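Local coordinates for peptidase, zinc-dependent (PDB 3LMC), which binds a zinc ion and an iron ion and is probably a zinc-dependent metallopeptidase of family M54, at residues Gly2-Trp7 / Leu87-Leu92; Ser24-Met29 / Lys181-Lys186; Ile91-Pro96 / Val117-Pro122. All blocks are in the same frame, centred on the assembly; numbering follows the deposited sequence.

Contact 1. Residues Gly2-Trp7 / Leu87-Leu92; sequences GIHLFW and LHEKIL
I3, H4 and L5 pair in parallel with K90, I91 and L92 inside the mixed sheet of the M54 peptidase domain, where strand 3-7 runs beside strand 90-94. The strand axes come within 4.8 Å and diverge by 26°, the twist expected of neighbouring strands. Hydrogen bonds alternate along the seam. G2 O receives K90 N, H4 N gives to K90 O, H4 O receives L92 N at 2.9 Å, and F6 N reaches L92 O at 2.7 Å. H4 therefore uses both its backbone groups on this neighbour, while I3 and L5 bond to S32, and L5 also to I34, in strand 31-34.

The two faces differ. On one, L5 and L92 lie side by side and point the same way, with L5 CD1 3.8 Å from L92 CD2. V19 and L23 of helix 16-27 pack on L5, and I151 of helix 136-154 packs on L92. On the other face, I91 CG2 meets F6 CB at 4.0 Å, next to H4, whose ring also makes an edge-to-face contact with F71.

Helix 78-88 has just ended at E89, and this is where the polar chemistry gathers. The E89 carboxylate is brought round by a bend at chi2 (-58°) to the edge of the H4 ring, and ring and carboxylate planes stand 65° apart. A water links G2, the first modelled residue, to the same carboxylate, accepting from G2 N at 3.1 Å and donating to E89 OE2 at 2.8 Å, so both carboxylate oxygens are engaged. E89 would tend to favour a protonated H4 imidazole, and the bond joining them is short and almost straight: H4 NE2 gives its proton to the anti lone pair of E89 OE1 over 2.6 Å, in the plane of the ring.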
ATOM      1  N   GLY A   2      -5.379  13.353  -3.202  1.00 16.12           N
ATOM      2  CA  GLY A   2      -5.265  12.983  -1.805  1.00 18.76           C
ATOM      3  C   GLY A   2      -4.723  11.567  -1.720  1.00 20.07           C
ATOM      4  O   GLY A   2      -4.719  10.840  -2.717  1.00 23.02           O
ATOM      5  N   ILE A   3      -4.269  11.175  -0.538  1.00 18.50           N
ATOM      6  CA  ILE A   3      -3.764   9.821  -0.330  1.00 16.73           C
ATOM      7  C   ILE A   3      -4.532   9.187   0.811  1.00 19.42           C
ATOM      8  O   ILE A   3      -4.582   9.742   1.912  1.00 19.77           O
ATOM      9  CB  ILE A   3      -2.261   9.808  -0.009  1.00 20.21           C
ATOM     10  CG1 ILE A   3      -1.467  10.413  -1.168  1.00 23.93           C
ATOM     11  CG2 ILE A   3      -1.769   8.384   0.231  1.00 14.79           C
ATOM     12  CD1 ILE A   3      -0.016  10.578  -0.838  1.00 24.65           C
ATOM     13  N   HIS A   4      -5.134   8.033   0.534  1.00 17.26           N
ATOM     14  CA  HIS A   4      -6.020   7.360   1.476  1.00 18.00           C
ATOM     15  C   HIS A   4      -5.467   5.988   1.854  1.00 18.76           C
ATOM     16  O   HIS A   4      -5.252   5.138   0.990  1.00 24.89           O
ATOM     17  CB  HIS A   4      -7.418   7.207   0.868  1.00 21.84           C
ATOM     18  CG  HIS A   4      -7.987   8.483   0.324  1.00 25.05           C
ATOM     19  ND1 HIS A   4      -8.933   9.228   1.000  1.00 20.00           N
ATOM     20  CD2 HIS A   4      -7.759   9.140  -0.839  1.00 28.99           C
ATOM     21  CE1 HIS A   4      -9.251  10.292   0.286  1.00 20.68           C
ATOM     22  NE2 HIS A   4      -8.555  10.261  -0.837  1.00 24.20           N
ATOM     23  N   LEU A   5      -5.220   5.788   3.144  1.00 15.38           N
ATOM     24  CA  LEU A   5      -4.766   4.492   3.644  1.00 13.63           C
ATOM     25  C   LEU A   5      -6.022   3.705   4.000  1.00 20.40           C
ATOM     26  O   LEU A   5      -6.685   4.012   4.999  1.00 15.82           O
ATOM     27  CB  LEU A   5      -3.898   4.665   4.897  1.00  9.86           C
ATOM     28  CG  LEU A   5      -3.363   3.372   5.515  1.00 19.09           C
ATOM     29  CD1 LEU A   5      -2.388   2.703   4.569  1.00 14.73           C
ATOM     30  CD2 LEU A   5      -2.686   3.629   6.879  1.00 20.90           C
ATOM     31  N   PHE A   6      -6.371   2.723   3.170  1.00 16.25           N
ATOM     32  CA  PHE A   6      -7.495   1.865   3.478  1.00 11.71           C
ATOM     33  C   PHE A   6      -6.995   0.667   4.275  1.00 12.01           C
ATOM     34  O   PHE A   6      -6.513  -0.327   3.702  1.00 15.92           O
ATOM     35  CB  PHE A   6      -8.243   1.380   2.220  1.00 17.64           C
ATOM     36  CG  PHE A   6      -9.535   0.648   2.543  1.00 29.45           C
ATOM     37  CD1 PHE A   6     -10.702   0.910   1.844  1.00 32.89           C
ATOM     38  CD2 PHE A   6      -9.586  -0.270   3.599  1.00 30.76           C
ATOM     39  CE1 PHE A   6     -11.889   0.253   2.172  1.00 34.44           C
ATOM     40  CE2 PHE A   6     -10.765  -0.926   3.933  1.00 28.48           C
ATOM     41  CZ  PHE A   6     -11.916  -0.664   3.223  1.00 32.37           C
ATOM     42  N   TRP A   7      -7.156   0.758   5.591  1.00 13.58           N
ATOM     43  CA  TRP A   7      -6.632  -0.232   6.534  1.00 14.96           C
ATOM     44  C   TRP A   7      -7.691  -1.309   6.852  1.00 15.37           C
ATOM     45  O   TRP A   7      -8.638  -1.050   7.596  1.00 16.87           O
ATOM     46  CB  TRP A   7      -6.189   0.485   7.819  1.00 14.51           C
ATOM     47  CG  TRP A   7      -5.526  -0.416   8.842  1.00 17.48           C
ATOM     48  CD1 TRP A   7      -6.144  -1.218   9.762  1.00 16.89           C
ATOM     49  CD2 TRP A   7      -4.120  -0.594   9.030  1.00 12.65           C
ATOM     50  NE1 TRP A   7      -5.200  -1.884  10.515  1.00 17.03           N
ATOM     51  CE2 TRP A   7      -3.947  -1.511  10.080  1.00 15.12           C
ATOM     52  CE3 TRP A   7      -2.985  -0.065   8.405  1.00 21.65           C
ATOM     53  CZ2 TRP A   7      -2.684  -1.916  10.523  1.00 16.43           C
ATOM     54  CZ3 TRP A   7      -1.723  -0.472   8.850  1.00 23.76           C
ATOM     55  CH2 TRP A   7      -1.589  -1.386   9.895  1.00 16.37           C
ATOM     56  N   LEU A  87      -6.876   9.700 -10.748  1.00 21.36           N
ATOM     57  CA  LEU A  87      -5.764  10.663 -10.839  1.00 19.79           C
ATOM     58  C   LEU A  87      -5.571  11.361  -9.491  1.00 20.39           C
ATOM     59  O   LEU A  87      -4.457  11.752  -9.139  1.00 18.67           O
ATOM     60  CB  LEU A  87      -6.020  11.750 -11.906  1.00 17.48           C
ATOM     61  CG  LEU A  87      -6.522  11.420 -13.319  1.00 20.30           C
ATOM     62  CD1 LEU A  87      -6.577  12.688 -14.205  1.00 21.39           C
ATOM     63  CD2 LEU A  87      -5.636  10.358 -13.966  1.00 23.62           C
ATOM     64  N   HIS A  88      -6.659  11.510  -8.737  1.00 14.30           N
ATOM     65  CA  HIS A  88      -6.656  12.423  -7.596  1.00 20.00           C
ATOM     66  C   HIS A  88      -6.690  11.756  -6.233  1.00 24.13           C
ATOM     67  O   HIS A  88      -6.107  12.269  -5.276  1.00 26.13           O
ATOM     68  CB  HIS A  88      -7.816  13.414  -7.717  1.00 22.17           C
ATOM     69  CG  HIS A  88      -7.675  14.351  -8.870  1.00 24.51           C
ATOM     70  ND1 HIS A  88      -7.009  15.552  -8.776  1.00 30.29           N
ATOM     71  CD2 HIS A  88      -8.104  14.258 -10.151  1.00 27.45           C
ATOM     72  CE1 HIS A  88      -7.028  16.157  -9.949  1.00 31.68           C
ATOM     73  NE2 HIS A  88      -7.689  15.393 -10.800  1.00 31.14           N
ATOM     74  N   GLU A  89      -7.384  10.630  -6.129  1.00 21.21           N
ATOM     75  CA  GLU A  89      -7.568  10.000  -4.826  1.00 18.42           C
ATOM     76  C   GLU A  89      -6.867   8.647  -4.796  1.00 13.56           C
ATOM     77  O   GLU A  89      -7.463   7.607  -5.070  1.00 15.02           O
ATOM     78  CB  GLU A  89      -9.059   9.877  -4.498  1.00 18.73           C
ATOM     79  CG  GLU A  89      -9.820  11.195  -4.663  1.00 22.69           C
ATOM     80  CD  GLU A  89      -9.263  12.325  -3.792  1.00 27.95           C
ATOM     81  OE1 GLU A  89      -8.826  12.054  -2.652  1.00 26.27           O
ATOM     82  OE2 GLU A  89      -9.268  13.492  -4.245  1.00 26.00           O
ATOM     83  N   LYS A  90      -5.575   8.684  -4.496  1.00 12.26           N
ATOM     84  CA  LYS A  90      -4.760   7.486  -4.497  1.00 14.77           C
ATOM     85  C   LYS A  90      -5.145   6.670  -3.284  1.00 20.03           C
ATOM     86  O   LYS A  90      -5.350   7.226  -2.208  1.00 22.05           O
ATOM     87  CB  LYS A  90      -3.285   7.859  -4.399  1.00 14.46           C
ATOM     88  CG  LYS A  90      -2.808   8.842  -5.471  1.00 15.91           C
ATOM     89  CD  LYS A  90      -3.180   8.397  -6.870  1.00 14.92           C
ATOM     90  CE  LYS A  90      -2.537   9.340  -7.938  1.00 16.72           C
ATOM     91  NZ  LYS A  90      -2.932   8.919  -9.321  1.00 13.29           N
ATOM     92  N   ILE A  91      -5.247   5.357  -3.446  1.00 21.19           N
ATOM     93  CA  ILE A  91      -5.535   4.486  -2.313  1.00 17.99           C
ATOM     94  C   ILE A  91      -4.463   3.425  -2.110  1.00 17.18           C
ATOM     95  O   ILE A  91      -4.062   2.755  -3.059  1.00 17.89           O
ATOM     96  CB  ILE A  91      -6.882   3.786  -2.497  1.00 17.06           C
ATOM     97  CG1 ILE A  91      -8.001   4.833  -2.528  1.00 18.16           C
ATOM     98  CG2 ILE A  91      -7.098   2.710  -1.417  1.00 15.84           C
ATOM     99  CD1 ILE A  91      -9.349   4.282  -2.984  1.00 20.16           C
ATOM    100  N   LEU A  92      -4.015   3.279  -0.866  1.00 18.08           N
ATOM    101  CA  LEU A  92      -3.194   2.141  -0.459  1.00 15.37           C
ATOM    102  C   LEU A  92      -4.040   1.240   0.440  1.00 16.85           C
ATOM    103  O   LEU A  92      -4.442   1.642   1.539  1.00 17.98           O
ATOM    104  CB  LEU A  92      -1.947   2.608   0.304  1.00 10.18           C
ATOM    105  CG  LEU A  92      -1.100   1.498   0.963  1.00 13.36           C
ATOM    106  CD1 LEU A  92      -0.638   0.479  -0.068  1.00  7.04           C
ATOM    107  CD2 LEU A  92       0.109   2.043   1.759  1.00 12.93           C
TER
HETATM  108  O   HOH W   1      -7.558  15.545  -3.481  1.00 30.25           O

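Contact 2. Residues Ser24-Met29 / Lys181-Lys186; sequences SAVLEM and KYFCGK. With FE (Fe (III) ion), chain B.
V26 and L27, in the last turn of helix 16-27, receive the aromatic ring of F183, one residue ahead of the iron ligand C184. This is the packed part of the contact. F183 turns its ring edge to the helix backbone, with CD2 3.3 Å from V26 O and the oxygen close to the ring plane. Beside it, F183 CE2 meets V26 CG2 at 4.0 Å, and F183 CZ lies equally far from L27 CD2, which approaches the ring obliquely. CG2 of V26 is the branch anti to the backbone N, and this sends it to the incoming chain, where it also rests 3.8 Å from Y182 N. I166, M167 and L191 touch F183 too, while V26 and L27 pack on A148 and I151 of helix 136-154, which carries two of the zinc-binding histidines.

The outer side is looser. K181 brings little more than its main-chain carbon near V26 CG2; its side chain leads away to salt bridges with D141 and E22. The helix closes in a Schellman motif, with E28 at positive phi as the C-prime residue and M29 N bonded to S24 O. E28 itself is exposed.

C184 SG binds the iron at 2.3 Å and also caps the start of helix 185-191; C160, C165 and C187 complete a four-cysteine site. C184 itself does not touch segment 24-29. The chemistry between the segments is mostly apolar, with the F183 ring edge against a carbonyl oxygen and no direct hydrogen bond between them, so F183 ties the metal-binding loop to helix 16-27 through van der Waals contact.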
ATOM      1  N   SER A  24       2.737   9.505   6.155  1.00 18.85           N
ATOM      2  CA  SER A  24       2.609  10.927   5.849  1.00 18.77           C
ATOM      3  C   SER A  24       3.949  11.667   5.987  1.00 19.62           C
ATOM      4  O   SER A  24       4.253  12.538   5.183  1.00 21.44           O
ATOM      5  CB  SER A  24       1.560  11.578   6.741  1.00 26.87           C
ATOM      6  OG  SER A  24       1.597  12.983   6.588  1.00 38.11           O
ATOM      7  N   ALA A  25       4.745  11.324   7.000  1.00 22.12           N
ATOM      8  CA  ALA A  25       6.025  12.002   7.215  1.00 21.70           C
ATOM      9  C   ALA A  25       7.037  11.675   6.133  1.00 19.17           C
ATOM     10  O   ALA A  25       7.702  12.559   5.626  1.00 21.78           O
ATOM     11  CB  ALA A  25       6.604  11.676   8.587  1.00 17.19           C
ATOM     12  N   VAL A  26       7.143  10.402   5.772  1.00 21.39           N
ATOM     13  CA  VAL A  26       8.144   9.963   4.806  1.00 26.15           C
ATOM     14  C   VAL A  26       7.802  10.431   3.377  1.00 26.37           C
ATOM     15  O   VAL A  26       8.693  10.771   2.595  1.00 20.76           O
ATOM     16  CB  VAL A  26       8.405   8.417   4.888  1.00 28.45           C
ATOM     17  CG1 VAL A  26       7.195   7.611   4.415  1.00 19.93           C
ATOM     18  CG2 VAL A  26       9.646   8.050   4.092  1.00 34.65           C
ATOM     19  N   LEU A  27       6.508  10.474   3.065  1.00 22.00           N
ATOM     20  CA  LEU A  27       6.022  10.973   1.781  1.00 20.45           C
ATOM     21  C   LEU A  27       5.981  12.514   1.761  1.00 26.18           C
ATOM     22  O   LEU A  27       6.009  13.135   0.690  1.00 23.79           O
ATOM     23  CB  LEU A  27       4.628  10.413   1.493  1.00 12.09           C
ATOM     24  CG  LEU A  27       4.505   8.903   1.261  1.00 19.11           C
ATOM     25  CD1 LEU A  27       3.054   8.449   1.406  1.00 21.71           C
ATOM     26  CD2 LEU A  27       5.055   8.493  -0.101  1.00 17.06           C
ATOM     27  N   GLU A  28       5.919  13.119   2.946  1.00 22.87           N
ATOM     28  CA  GLU A  28       5.774  14.567   3.065  1.00 27.45           C
ATOM     29  C   GLU A  28       4.471  14.992   2.404  1.00 29.38           C
ATOM     30  O   GLU A  28       4.447  15.959   1.636  1.00 28.26           O
ATOM     31  CB  GLU A  28       6.957  15.302   2.417  1.00 28.83           C
ATOM     32  CG  GLU A  28       8.197  15.385   3.288  1.00 38.15           C
ATOM     33  CD  GLU A  28       9.436  15.870   2.525  1.00 45.86           C
ATOM     34  OE1 GLU A  28       9.381  15.982   1.284  1.00 52.27           O
ATOM     35  OE2 GLU A  28      10.469  16.137   3.170  1.00 45.69           O
HETATM   36  N   MSE A  29       3.400  14.261   2.715  1.00 24.52           N
HETATM   37  CA  MSE A  29       2.073  14.475   2.145  1.00 27.14           C
HETATM   38  C   MSE A  29       1.016  14.009   3.149  1.00 24.74           C
HETATM   39  O   MSE A  29       1.219  13.022   3.861  1.00 23.28           O
HETATM   40  CB  MSE A  29       1.903  13.670   0.844  1.00 33.24           C
HETATM   41  CG  MSE A  29       2.953  13.944  -0.246  1.00 42.95           C
HETATM   42 SE   MSE A  29       2.538  13.055  -1.978  1.00 70.86          SE
HETATM   43  CE  MSE A  29       2.987  11.225  -1.526  1.00 35.22           C
ATOM     44  N   LYS A 181      13.665   4.619   6.360  1.00 17.75           N
ATOM     45  CA  LYS A 181      12.509   5.466   6.120  1.00 18.41           C
ATOM     46  C   LYS A 181      13.040   6.724   5.453  1.00 20.70           C
ATOM     47  O   LYS A 181      13.257   7.749   6.104  1.00 19.99           O
ATOM     48  CB  LYS A 181      11.760   5.768   7.429  1.00 15.60           C
ATOM     49  CG  LYS A 181      10.961   4.556   7.955  1.00 15.95           C
ATOM     50  CD  LYS A 181      10.484   4.740   9.376  1.00 19.81           C
ATOM     51  CE  LYS A 181      10.012   3.407   9.963  1.00 22.94           C
ATOM     52  NZ  LYS A 181       9.856   3.459  11.450  1.00 23.80           N
ATOM     53  N   TYR A 182      13.223   6.633   4.140  1.00 18.06           N
ATOM     54  CA  TYR A 182      14.152   7.502   3.427  1.00 22.90           C
ATOM     55  C   TYR A 182      13.907   7.431   1.923  1.00 21.64           C
ATOM     56  O   TYR A 182      13.911   6.351   1.339  1.00 18.30           O
ATOM     57  CB  TYR A 182      15.581   7.015   3.735  1.00 24.68           C
ATOM     58  CG  TYR A 182      16.712   7.694   2.994  1.00 30.11           C
ATOM     59  CD1 TYR A 182      17.039   9.016   3.252  1.00 35.10           C
ATOM     60  CD2 TYR A 182      17.491   6.996   2.072  1.00 35.15           C
ATOM     61  CE1 TYR A 182      18.090   9.641   2.599  1.00 36.92           C
ATOM     62  CE2 TYR A 182      18.551   7.618   1.401  1.00 35.27           C
ATOM     63  CZ  TYR A 182      18.840   8.941   1.674  1.00 38.07           C
ATOM     64  OH  TYR A 182      19.880   9.581   1.034  1.00 42.07           O
ATOM     65  N   PHE A 183      13.678   8.577   1.299  1.00 21.88           N
ATOM     66  CA  PHE A 183      13.756   8.671  -0.150  1.00 21.83           C
ATOM     67  C   PHE A 183      15.083   9.327  -0.487  1.00 22.22           C
ATOM     68  O   PHE A 183      15.347  10.441  -0.028  1.00 23.22           O
ATOM     69  CB  PHE A 183      12.629   9.540  -0.697  1.00 25.62           C
ATOM     70  CG  PHE A 183      11.295   8.853  -0.750  1.00 23.45           C
ATOM     71  CD1 PHE A 183      10.984   8.022  -1.796  1.00 19.79           C
ATOM     72  CD2 PHE A 183      10.347   9.065   0.234  1.00 22.10           C
ATOM     73  CE1 PHE A 183       9.772   7.400  -1.860  1.00 20.28           C
ATOM     74  CE2 PHE A 183       9.125   8.438   0.173  1.00 16.45           C
ATOM     75  CZ  PHE A 183       8.836   7.608  -0.882  1.00 15.71           C
ATOM     76  N   CYS A 184      15.921   8.655  -1.278  1.00 19.54           N
ATOM     77  CA  CYS A 184      17.215   9.232  -1.652  1.00 23.14           C
ATOM     78  C   CYS A 184      17.032  10.520  -2.459  1.00 26.07           C
ATOM     79  O   CYS A 184      15.903  10.926  -2.755  1.00 28.17           O
ATOM     80  CB  CYS A 184      18.062   8.235  -2.440  1.00 28.66           C
ATOM     81  SG  CYS A 184      17.534   7.985  -4.149  1.00 28.01           S
ATOM     82  N   GLY A 185      18.142  11.157  -2.812  1.00 29.19           N
ATOM     83  CA  GLY A 185      18.096  12.442  -3.490  1.00 31.90           C
ATOM     84  C   GLY A 185      17.406  12.357  -4.838  1.00 30.57           C
ATOM     85  O   GLY A 185      16.511  13.153  -5.154  1.00 32.50           O
ATOM     86  N   LYS A 186      17.835  11.389  -5.640  1.00 25.65           N
ATOM     87  CA  LYS A 186      17.227  11.149  -6.940  1.00 29.24           C
ATOM     88  C   LYS A 186      15.705  10.972  -6.812  1.00 30.22           C
ATOM     89  O   LYS A 186      14.932  11.561  -7.571  1.00 31.72           O
ATOM     90  CB  LYS A 186      17.853   9.913  -7.586  1.00 32.54           C
ATOM     91  CG  LYS A 186      17.304   9.609  -8.971  1.00 39.34           C
ATOM     92  CD  LYS A 186      17.837   8.285  -9.510  1.00 42.66           C
ATOM     93  CE  LYS A 186      17.509   7.123  -8.590  1.00 41.59           C
ATOM     94  NZ  LYS A 186      16.040   6.974  -8.413  1.00 42.77           N
TER
HETATM   95 FE    FE B 211      15.942   6.276  -4.364  1.00 22.47          FE

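Contact 3. Residues Ile91-Pro96 / Val117-Pro122; sequences ILLVTP and VAIVSP
Strands 91-94 and 117-120 run parallel, 4.4 Å apart at their closest and 23° askew, with I91, L92, L93 and V94 paired to V117, A118, I119 and V120. A118 N gives to I91 O, L93 N to A118 O almost straight (175°), V120 N to L93 O, and T95 N carries the pattern past the strand end by reaching V120 O at 3.0 Å.

On one face L93 and I119 lie alongside each other, their CD1 atoms 3.7 Å apart. T95 crosses I119 obliquely, and its CG2 presses on I119 CD1 at 3.5 Å; chi1 of 175° swings the T95 hydroxyl clear, to bond G97 N. On the other face V120 CG1 touches both V94 CG2, at 3.7 Å, and L92 CD1, at 3.8 Å. P122 CG closes the end of this row against V94 CG1.

The sheet centre is buried between helices. L60 and R64 of helix 53-66 cover I91, and V56 of that helix touches I119. Across the sheet lies helix 136-154, which bears H149 and H153: its I143 packs on P122, its E150 and L154 touch A118, and the A118 side chain is about 7 Å from that of H153.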
ATOM      1  N   ILE A  91      -5.247   5.357  -3.446  1.00 21.19           N
ATOM      2  CA  ILE A  91      -5.535   4.486  -2.313  1.00 17.99           C
ATOM      3  C   ILE A  91      -4.463   3.425  -2.110  1.00 17.18           C
ATOM      4  O   ILE A  91      -4.062   2.755  -3.059  1.00 17.89           O
ATOM      5  CB  ILE A  91      -6.882   3.786  -2.497  1.00 17.06           C
ATOM      6  CG1 ILE A  91      -8.001   4.833  -2.528  1.00 18.16           C
ATOM      7  CG2 ILE A  91      -7.098   2.710  -1.417  1.00 15.84           C
ATOM      8  CD1 ILE A  91      -9.349   4.282  -2.984  1.00 20.16           C
ATOM      9  N   LEU A  92      -4.015   3.279  -0.866  1.00 18.08           N
ATOM     10  CA  LEU A  92      -3.194   2.141  -0.459  1.00 15.37           C
ATOM     11  C   LEU A  92      -4.040   1.240   0.440  1.00 16.85           C
ATOM     12  O   LEU A  92      -4.442   1.642   1.539  1.00 17.98           O
ATOM     13  CB  LEU A  92      -1.947   2.608   0.304  1.00 10.18           C
ATOM     14  CG  LEU A  92      -1.100   1.498   0.963  1.00 13.36           C
ATOM     15  CD1 LEU A  92      -0.638   0.479  -0.068  1.00  7.04           C
ATOM     16  CD2 LEU A  92       0.109   2.043   1.759  1.00 12.93           C
ATOM     17  N   LEU A  93      -4.306   0.022  -0.026  1.00 17.73           N
ATOM     18  CA  LEU A  93      -5.036  -0.979   0.755  1.00 15.86           C
ATOM     19  C   LEU A  93      -4.034  -1.800   1.591  1.00 16.69           C
ATOM     20  O   LEU A  93      -3.035  -2.306   1.071  1.00 19.18           O
ATOM     21  CB  LEU A  93      -5.805  -1.907  -0.191  1.00 18.47           C
ATOM     22  CG  LEU A  93      -7.047  -2.707   0.227  1.00 24.12           C
ATOM     23  CD1 LEU A  93      -7.023  -4.116  -0.371  1.00 23.47           C
ATOM     24  CD2 LEU A  93      -7.256  -2.747   1.716  1.00 10.34           C
ATOM     25  N   VAL A  94      -4.298  -1.915   2.886  1.00 11.76           N
ATOM     26  CA  VAL A  94      -3.495  -2.771   3.771  1.00 12.22           C
ATOM     27  C   VAL A  94      -4.361  -3.975   4.085  1.00 14.46           C
ATOM     28  O   VAL A  94      -5.383  -3.841   4.753  1.00 21.53           O
ATOM     29  CB  VAL A  94      -3.132  -2.045   5.068  1.00  7.10           C
ATOM     30  CG1 VAL A  94      -2.431  -2.991   6.041  1.00 12.47           C
ATOM     31  CG2 VAL A  94      -2.250  -0.845   4.762  1.00 14.27           C
ATOM     32  N   THR A  95      -3.972  -5.144   3.577  1.00 15.72           N
ATOM     33  CA  THR A  95      -4.832  -6.325   3.611  1.00 12.86           C
ATOM     34  C   THR A  95      -4.158  -7.498   4.323  1.00 11.92           C
ATOM     35  O   THR A  95      -2.939  -7.654   4.247  1.00 18.84           O
ATOM     36  CB  THR A  95      -5.177  -6.780   2.178  1.00 15.02           C
ATOM     37  OG1 THR A  95      -5.930  -8.007   2.225  1.00 19.96           O
ATOM     38  CG2 THR A  95      -3.897  -7.030   1.395  1.00 14.25           C
ATOM     39  N   PRO A  96      -4.941  -8.355   4.992  1.00 11.53           N
ATOM     40  CA  PRO A  96      -4.286  -9.498   5.655  1.00 14.88           C
ATOM     41  C   PRO A  96      -3.945 -10.646   4.703  1.00 17.47           C
ATOM     42  O   PRO A  96      -3.232 -11.573   5.113  1.00 19.63           O
ATOM     43  CB  PRO A  96      -5.348  -9.969   6.655  1.00 18.34           C
ATOM     44  CG  PRO A  96      -6.663  -9.609   5.956  1.00 18.00           C
ATOM     45  CD  PRO A  96      -6.373  -8.256   5.336  1.00 11.79           C
ATOM     46  N   VAL A 117      -4.092   3.014  -7.595  1.00 14.23           N
ATOM     47  CA  VAL A 117      -4.368   2.106  -6.473  1.00 15.55           C
ATOM     48  C   VAL A 117      -3.166   1.224  -6.183  1.00 16.39           C
ATOM     49  O   VAL A 117      -2.480   0.783  -7.105  1.00 17.68           O
ATOM     50  CB  VAL A 117      -5.571   1.176  -6.740  1.00 16.86           C
ATOM     51  CG1 VAL A 117      -6.897   1.968  -6.709  1.00 14.11           C
ATOM     52  CG2 VAL A 117      -5.381   0.414  -8.078  1.00 12.34           C
ATOM     53  N   ALA A 118      -2.926   0.955  -4.903  1.00 13.02           N
ATOM     54  CA  ALA A 118      -1.815   0.110  -4.496  1.00 12.29           C
ATOM     55  C   ALA A 118      -2.240  -0.759  -3.321  1.00 16.41           C
ATOM     56  O   ALA A 118      -3.294  -0.533  -2.712  1.00 13.52           O
ATOM     57  CB  ALA A 118      -0.601   0.959  -4.125  1.00 18.56           C
ATOM     58  N   ILE A 119      -1.423  -1.755  -3.000  1.00 13.56           N
ATOM     59  CA  ILE A 119      -1.766  -2.689  -1.937  1.00 16.62           C
ATOM     60  C   ILE A 119      -0.516  -3.156  -1.205  1.00 15.29           C
ATOM     61  O   ILE A 119       0.538  -3.323  -1.824  1.00 18.48           O
ATOM     62  CB  ILE A 119      -2.539  -3.922  -2.505  1.00 21.81           C
ATOM     63  CG1 ILE A 119      -3.126  -4.783  -1.385  1.00 15.31           C
ATOM     64  CG2 ILE A 119      -1.637  -4.769  -3.387  1.00 23.84           C
ATOM     65  CD1 ILE A 119      -4.157  -5.846  -1.901  1.00 14.79           C
ATOM     66  N   VAL A 120      -0.625  -3.339   0.111  1.00 11.99           N
ATOM     67  CA  VAL A 120       0.432  -3.999   0.871  1.00  9.74           C
ATOM     68  C   VAL A 120      -0.184  -5.055   1.781  1.00 19.09           C
ATOM     69  O   VAL A 120      -1.281  -4.862   2.322  1.00 16.89           O
ATOM     70  CB  VAL A 120       1.275  -3.020   1.702  1.00 19.72           C
ATOM     71  CG1 VAL A 120       0.387  -2.070   2.499  1.00 19.08           C
ATOM     72  CG2 VAL A 120       2.198  -3.802   2.650  1.00 22.27           C
ATOM     73  N   SER A 121       0.505  -6.185   1.928  1.00 15.67           N
ATOM     74  CA  SER A 121       0.007  -7.245   2.786  1.00 15.17           C
ATOM     75  C   SER A 121       0.977  -7.488   3.931  1.00 16.76           C
ATOM     76  O   SER A 121       2.141  -7.823   3.698  1.00 16.51           O
ATOM     77  CB  SER A 121      -0.146  -8.543   2.013  1.00 13.71           C
ATOM     78  OG  SER A 121      -0.230  -9.616   2.941  1.00 15.13           O
ATOM     79  N   PRO A 122       0.510  -7.307   5.170  1.00 15.84           N
ATOM     80  CA  PRO A 122       1.404  -7.595   6.295  1.00 15.57           C
ATOM     81  C   PRO A 122       1.579  -9.094   6.535  1.00 20.20           C
ATOM     82  O   PRO A 122       2.298  -9.459   7.469  1.00 20.28           O
ATOM     83  CB  PRO A 122       0.686  -6.955   7.480  1.00 15.87           C
ATOM     84  CG  PRO A 122      -0.213  -5.914   6.880  1.00 20.51           C
ATOM     85  CD  PRO A 122      -0.674  -6.546   5.594  1.00 17.86           C
TER

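How the contacts relate
Contacts 1 and 3 are both buried and share I91 and L92: strand 90-94 is gripped by strand 3-7 along one edge and by strand 117-120 along the other. F6 O, probably hydrogen-bonded to V94 N, and L5 against V94 continue contact 1 into contact 3. Contact 3, nearest the middle of the chain, is made of backbone bonds and aliphatic side chains, whereas contact 1 adds an ionisable pair and a water at its outer end. Contact 2 is only partly buried and lacks direct hydrogen bonds between its segments. Its centre lies about 17 Å from that of contact 1, and its selenomethionine M29 packs near I3. Helix 136-154 packs against all three.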